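Local coordinates for esterase (Staphylococcus aureus subsp. aureus USA300_TCH1516, PDB 3D7R), which is a putative esterase of the alpha/beta-hydrolase fold that probably hydrolyses ester bonds, at residues 210-214 and 215-219; 237-240 and 241-245. All coordinates share one frame; numbering follows the deposited sequence.

Contact 1 (210-214 and 215-219); sequences KDISD and ALIEQ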
loop_
_atom_site.group_PDB
_atom_site.type_symbol
_atom_site.label_atom_id
_atom_site.label_comp_id
_atom_site.label_asym_id
_atom_site.label_seq_id
_atom_site.Cartn_x
_atom_site.Cartn_y
_atom_site.Cartn_z
ATOM N N LYS A 210 -5.244 -17.466 -13.331
ATOM C CA LYS A 210 -4.782 -18.795 -13.758
ATOM C C LYS A 210 -3.315 -18.774 -14.225
ATOM O O LYS A 210 -2.681 -19.815 -14.363
ATOM C CB LYS A 210 -5.736 -19.433 -14.793
ATOM C CG LYS A 210 -5.909 -18.627 -16.102
ATOM C CD LYS A 210 -6.337 -19.513 -17.290
ATOM C CE LYS A 210 -6.848 -18.665 -18.455
ATOM N NZ LYS A 210 -5.917 -17.519 -18.791
ATOM N N ASP A 211 -2.771 -17.579 -14.439
ATOM C CA ASP A 211 -1.362 -17.451 -14.822
ATOM C C ASP A 211 -0.413 -17.528 -13.625
ATOM O O ASP A 211 0.805 -17.497 -13.795
ATOM C CB ASP A 211 -1.113 -16.172 -15.634
ATOM C CG ASP A 211 -1.772 -16.216 -17.015
ATOM O OD1 ASP A 211 -1.732 -17.278 -17.676
ATOM O OD2 ASP A 211 -2.326 -15.176 -17.436
ATOM N N ILE A 212 -0.967 -17.625 -12.423
ATOM C CA ILE A 212 -0.153 -17.910 -11.240
ATOM C C ILE A 212 0.180 -19.413 -11.212
ATOM O O ILE A 212 -0.659 -20.248 -10.905
ATOM C CB ILE A 212 -0.863 -17.474 -9.943
ATOM C CG1 ILE A 212 -1.115 -15.958 -9.958
ATOM C CG2 ILE A 212 -0.060 -17.883 -8.680
ATOM C CD1 ILE A 212 -2.157 -15.514 -8.902
ATOM N N SER A 213 1.418 -19.744 -11.526
ATOM C CA SER A 213 1.818 -21.123 -11.616
ATOM C C SER A 213 2.244 -21.642 -10.243
ATOM O O SER A 213 2.494 -20.858 -9.316
ATOM C CB SER A 213 3.000 -21.212 -12.572
ATOM O OG SER A 213 4.029 -20.347 -12.101
ATOM N N ASP A 214 2.370 -22.967 -10.136
ATOM C CA ASP A 214 2.978 -23.597 -8.957
ATOM C C ASP A 214 4.401 -23.093 -8.769
ATOM O O ASP A 214 4.816 -22.812 -7.640
ATOM C CB ASP A 214 2.969 -25.133 -9.071
ATOM C CG ASP A 214 1.587 -25.745 -8.769
ATOM O OD1 ASP A 214 0.704 -25.025 -8.265
ATOM O OD2 ASP A 214 1.380 -26.945 -9.014
ATOM N N ALA A 215 5.143 -22.958 -9.870
ATOM C CA ALA A 215 6.514 -22.433 -9.798
ATOM C C ALA A 215 6.540 -21.057 -9.131
ATOM O O ALA A 215 7.375 -20.805 -8.257
ATOM C CB ALA A 215 7.156 -22.381 -11.183
ATOM N N LEU A 216 5.609 -20.176 -9.513
ATOM C CA LEU A 216 5.525 -18.844 -8.889
ATOM C C LEU A 216 5.123 -18.915 -7.417
ATOM O O LEU A 216 5.717 -18.238 -6.573
ATOM C CB LEU A 216 4.597 -17.901 -9.669
ATOM C CG LEU A 216 4.473 -16.473 -9.109
ATOM C CD1 LEU A 216 5.835 -15.758 -9.026
ATOM C CD2 LEU A 216 3.488 -15.633 -9.927
ATOM N N ILE A 217 4.134 -19.753 -7.105
ATOM C CA ILE A 217 3.702 -19.958 -5.717
ATOM C C ILE A 217 4.867 -20.414 -4.807
ATOM O O ILE A 217 5.006 -19.928 -3.680
ATOM C CB ILE A 217 2.495 -20.912 -5.636
ATOM C CG1 ILE A 217 1.249 -20.203 -6.201
ATOM C CG2 ILE A 217 2.241 -21.354 -4.175
ATOM C CD1 ILE A 217 0.206 -21.142 -6.731
ATOM N N GLU A 218 5.691 -21.327 -5.323
ATOM C CA GLU A 218 6.876 -21.827 -4.625
ATOM C C GLU A 218 7.998 -20.791 -4.442
ATOM O O GLU A 218 8.873 -20.973 -3.592
ATOM C CB GLU A 218 7.427 -23.082 -5.343
ATOM C CG GLU A 218 6.454 -24.267 -5.438
ATOM C CD GLU A 218 5.953 -24.786 -4.083
ATOM O OE1 GLU A 218 6.520 -24.449 -3.017
ATOM O OE2 GLU A 218 4.968 -25.545 -4.083
ATOM N N GLN A 219 7.993 -19.728 -5.245
ATOM C CA GLN A 219 8.954 -18.634 -5.060
ATOM C C GLN A 219 8.523 -17.583 -4.030
ATOM O O GLN A 219 9.350 -16.802 -3.559
ATOM C CB GLN A 219 9.269 -17.937 -6.397
ATOM C CG GLN A 219 10.089 -18.778 -7.378
ATOM C CD GLN A 219 11.405 -19.290 -6.781
ATOM O OE1 GLN A 219 12.143 -18.552 -6.115
ATOM N NE2 GLN A 219 11.694 -20.570 -7.007
#

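Contact 2 (237-240 and 241-245); sequences NGLP and LTDKR. With DMS (dimethyl sulfoxide), chain M.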
loop_
_atom_site.group_PDB
_atom_site.type_symbol
_atom_site.label_atom_id
_atom_site.label_comp_id
_atom_site.label_asym_id
_atom_site.label_seq_id
_atom_site.Cartn_x
_atom_site.Cartn_y
_atom_site.Cartn_z
ATOM N N ASN A 237 -16.670 -7.938 4.745
ATOM C CA ASN A 237 -17.926 -7.932 5.519
ATOM C C ASN A 237 -19.152 -8.262 4.664
ATOM O O ASN A 237 -20.188 -7.617 4.779
ATOM C CB ASN A 237 -18.099 -6.594 6.275
ATOM C CG ASN A 237 -19.092 -6.688 7.426
ATOM O OD1 ASN A 237 -19.161 -7.699 8.121
ATOM N ND2 ASN A 237 -19.866 -5.628 7.631
ATOM N N GLY A 238 -19.034 -9.275 3.811
ATOM C CA GLY A 238 -20.178 -9.711 3.012
ATOM C C GLY A 238 -20.084 -9.354 1.534
ATOM O O GLY A 238 -20.822 -9.906 0.730
ATOM N N LEU A 239 -19.205 -8.420 1.175
ATOM C CA LEU A 239 -18.956 -8.109 -0.240
ATOM C C LEU A 239 -18.091 -9.181 -0.874
ATOM O O LEU A 239 -17.157 -9.672 -0.234
ATOM C CB LEU A 239 -18.271 -6.747 -0.423
ATOM C CG LEU A 239 -19.067 -5.464 -0.187
ATOM C CD1 LEU A 239 -18.121 -4.281 -0.316
ATOM C CD2 LEU A 239 -20.242 -5.321 -1.182
ATOM N N PRO A 240 -18.391 -9.555 -2.136
ATOM C CA PRO A 240 -17.527 -10.528 -2.834
ATOM C C PRO A 240 -16.115 -9.967 -3.017
ATOM O O PRO A 240 -15.957 -8.756 -3.258
ATOM C CB PRO A 240 -18.187 -10.687 -4.202
ATOM C CG PRO A 240 -19.552 -10.115 -4.072
ATOM C CD PRO A 240 -19.509 -9.095 -2.977
ATOM N N LEU A 241 -15.105 -10.833 -2.913
ATOM C CA LEU A 241 -13.709 -10.407 -3.106
ATOM C C LEU A 241 -13.464 -9.781 -4.479
ATOM O O LEU A 241 -12.499 -9.021 -4.666
ATOM C CB LEU A 241 -12.734 -11.583 -2.863
ATOM C CG LEU A 241 -12.661 -12.094 -1.411
ATOM C CD1 LEU A 241 -11.548 -13.127 -1.232
ATOM C CD2 LEU A 241 -12.484 -10.960 -0.422
ATOM N N THR A 242 -14.329 -10.102 -5.440
ATOM C CA THR A 242 -14.190 -9.571 -6.806
ATOM C C THR A 242 -14.749 -8.137 -6.967
ATOM O O THR A 242 -14.523 -7.502 -8.006
ATOM C CB THR A 242 -14.884 -10.479 -7.843
ATOM O OG1 THR A 242 -16.247 -10.640 -7.471
ATOM C CG2 THR A 242 -14.216 -11.869 -7.909
ATOM N N ASP A 243 -15.489 -7.650 -5.961
ATOM C CA ASP A 243 -15.958 -6.256 -5.947
ATOM C C ASP A 243 -14.770 -5.355 -6.256
ATOM O O ASP A 243 -13.693 -5.508 -5.670
ATOM C CB ASP A 243 -16.559 -5.891 -4.576
ATOM C CG ASP A 243 -17.203 -4.502 -4.551
ATOM O OD1 ASP A 243 -18.416 -4.416 -4.289
ATOM O OD2 ASP A 243 -16.530 -3.484 -4.792
ATOM N N LYS A 244 -14.957 -4.427 -7.183
ATOM C CA LYS A 244 -13.882 -3.545 -7.614
ATOM C C LYS A 244 -13.288 -2.697 -6.485
ATOM O O LYS A 244 -12.153 -2.247 -6.576
ATOM C CB LYS A 244 -14.360 -2.652 -8.755
ATOM C CG LYS A 244 -15.483 -1.647 -8.394
ATOM C CD LYS A 244 -15.938 -0.860 -9.642
ATOM C CE LYS A 244 -16.857 0.294 -9.276
ATOM N NZ LYS A 244 -18.187 -0.215 -8.851
ATOM N N ARG A 245 -14.042 -2.457 -5.414
ATOM C CA ARG A 245 -13.455 -1.689 -4.309
ATOM C C ARG A 245 -12.415 -2.512 -3.533
ATOM O O ARG A 245 -11.507 -1.954 -2.902
ATOM C CB ARG A 245 -14.542 -1.166 -3.357
ATOM C CG ARG A 245 -15.650 -0.335 -4.020
ATOM C CD ARG A 245 -16.867 -0.260 -3.073
ATOM N NE ARG A 245 -16.486 0.535 -1.925
ATOM C CZ ARG A 245 -17.007 0.465 -0.705
ATOM N NH1 ARG A 245 -17.982 -0.400 -0.393
ATOM N NH2 ARG A 245 -16.529 1.287 0.208
HETATM S S DMS M . -20.546 -3.559 4.397
HETATM O O DMS M . -19.433 -3.698 5.807
HETATM C C1 DMS M . -21.544 -2.052 4.586
HETATM C C2 DMS M . -19.637 -3.166 2.883
#

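Contact 1 (210-214 and 215-219)
Ser213 turns its hydroxyl into the space between its own backbone N and carbonyl carbon (chi1 56°), and from there OG faces the backbone N of Leu216, three residues on. Ile212, one residue earlier, sets CG2 anti to its backbone N, which sends that methyl across to Ile217. Ser213 is the N-cap residue of the helix that follows, and its OG accepts from Leu216 N at 3.0 Å, with an N-H...O angle of 157°. Ser213 OG also lies 3.5 Å from Leu216 CB, so the capping oxygen rests against the base of the side chain whose N-H it takes up. The carbonyl of the same serine has its own donor, Ile217 N donating to Ser213 O at 3.0 Å. Glu218 N then continues the helical pattern by donating to Asp214 O at 2.9 Å. One serine thus takes up two N-H groups of the first turn, through its hydroxyl and its carbonyl.

Ile212 CG2 lies 3.6 Å from Ile217 CG1, the two side chains crossing at about a right angle, and Leu216 CD2 sits more loosely at 4.4 Å from Ile212 CG2. Ile217 CG1 also packs 3.4 Å from Ser213 O, alongside the carbonyl that its own N-H uses. Ile212, just before the cap, and Ile217, four residues after it, form a hydrophobic staple, which brackets the capping serine with an apolar contact.

The short helix 214-219 lies on the surface, following the long loop that leaves strand 195-199. Ile212 and Leu216 both touch Pro271 near the start of helix 270-282, while Ile217 meets Met268 in the loop before it.

Contact 2 (237-240 and 241-245)
A type I beta turn from Pro240 to Asp243, followed directly by an Asx turn at Asp243, reverses the chain in the loop after helix 225-236 of this alpha/beta-hydrolase fold. The first turn is closed by Asp243 N, which donates to Pro240 O at 3.0 Å. Asp243 CB lies 3.2 Å from Pro240 O, the same oxygen. Pro240 CB comes to 3.8 Å from Thr242 OG1.

With chi1 at -174° the carboxylate of Asp243 swings away from its own N, placing OD1 by Leu239 and OD2 by the N-H of Arg245. Asp243 OD2 receives Arg245 N at 2.8 Å on its anti lone pair, the bond that makes the Asx turn, and this would limit rotation of the group. The other oxygen, Asp243 OD1, faces Leu239, whose CD2 methyl is 3.7 Å away. Leu239 turns one methyl to the aspartate and the other to the arginine, and also touches Ile143 and Ile246. The Arg245 chain bends at chi3 (68°), bringing NH1 near the CD1 methyl of Leu239, while NH2 forms a salt bridge with Asp144, at the start of helix 143-161.

Where the helix has just ended, Asn237 leaves helical angles with a positive phi, and the glycine after it adopts backbone angles at which a CB would press on the preceding carbonyl O. A dimethyl sulfoxide molecule, probably from the crystallisation liquor, sits between this asparagine and Leu239. Its C2 methyl lies 3.7 Å from Leu239 CD1, and its oxygen accepts a nearly straight hydrogen bond of 2.7 Å from Asn237 ND2.

Overall arrangement
Along the chain the two contacts come in series: contact 1 starts helix 214-219, helix 225-236 follows, and contact 2 takes up the loop leading from that helix towards strand 259-264. All four segments therefore belong to the excursion between neighbouring parallel strands 195-199 and 259-264 of the mixed sheet. The centres of contact 1 and contact 2 are about 24 Å apart, and the nearest atoms of contact 1 and contact 2 about 12 Å, so they do not touch. Both lie at the surface but lean on different parts of the fold, contact 1 on helix 270-282 and contact 2 on helices 143-161 and 225-236. Both lie within the one long connection between these strands, on either side of helix 225-236 in sequence.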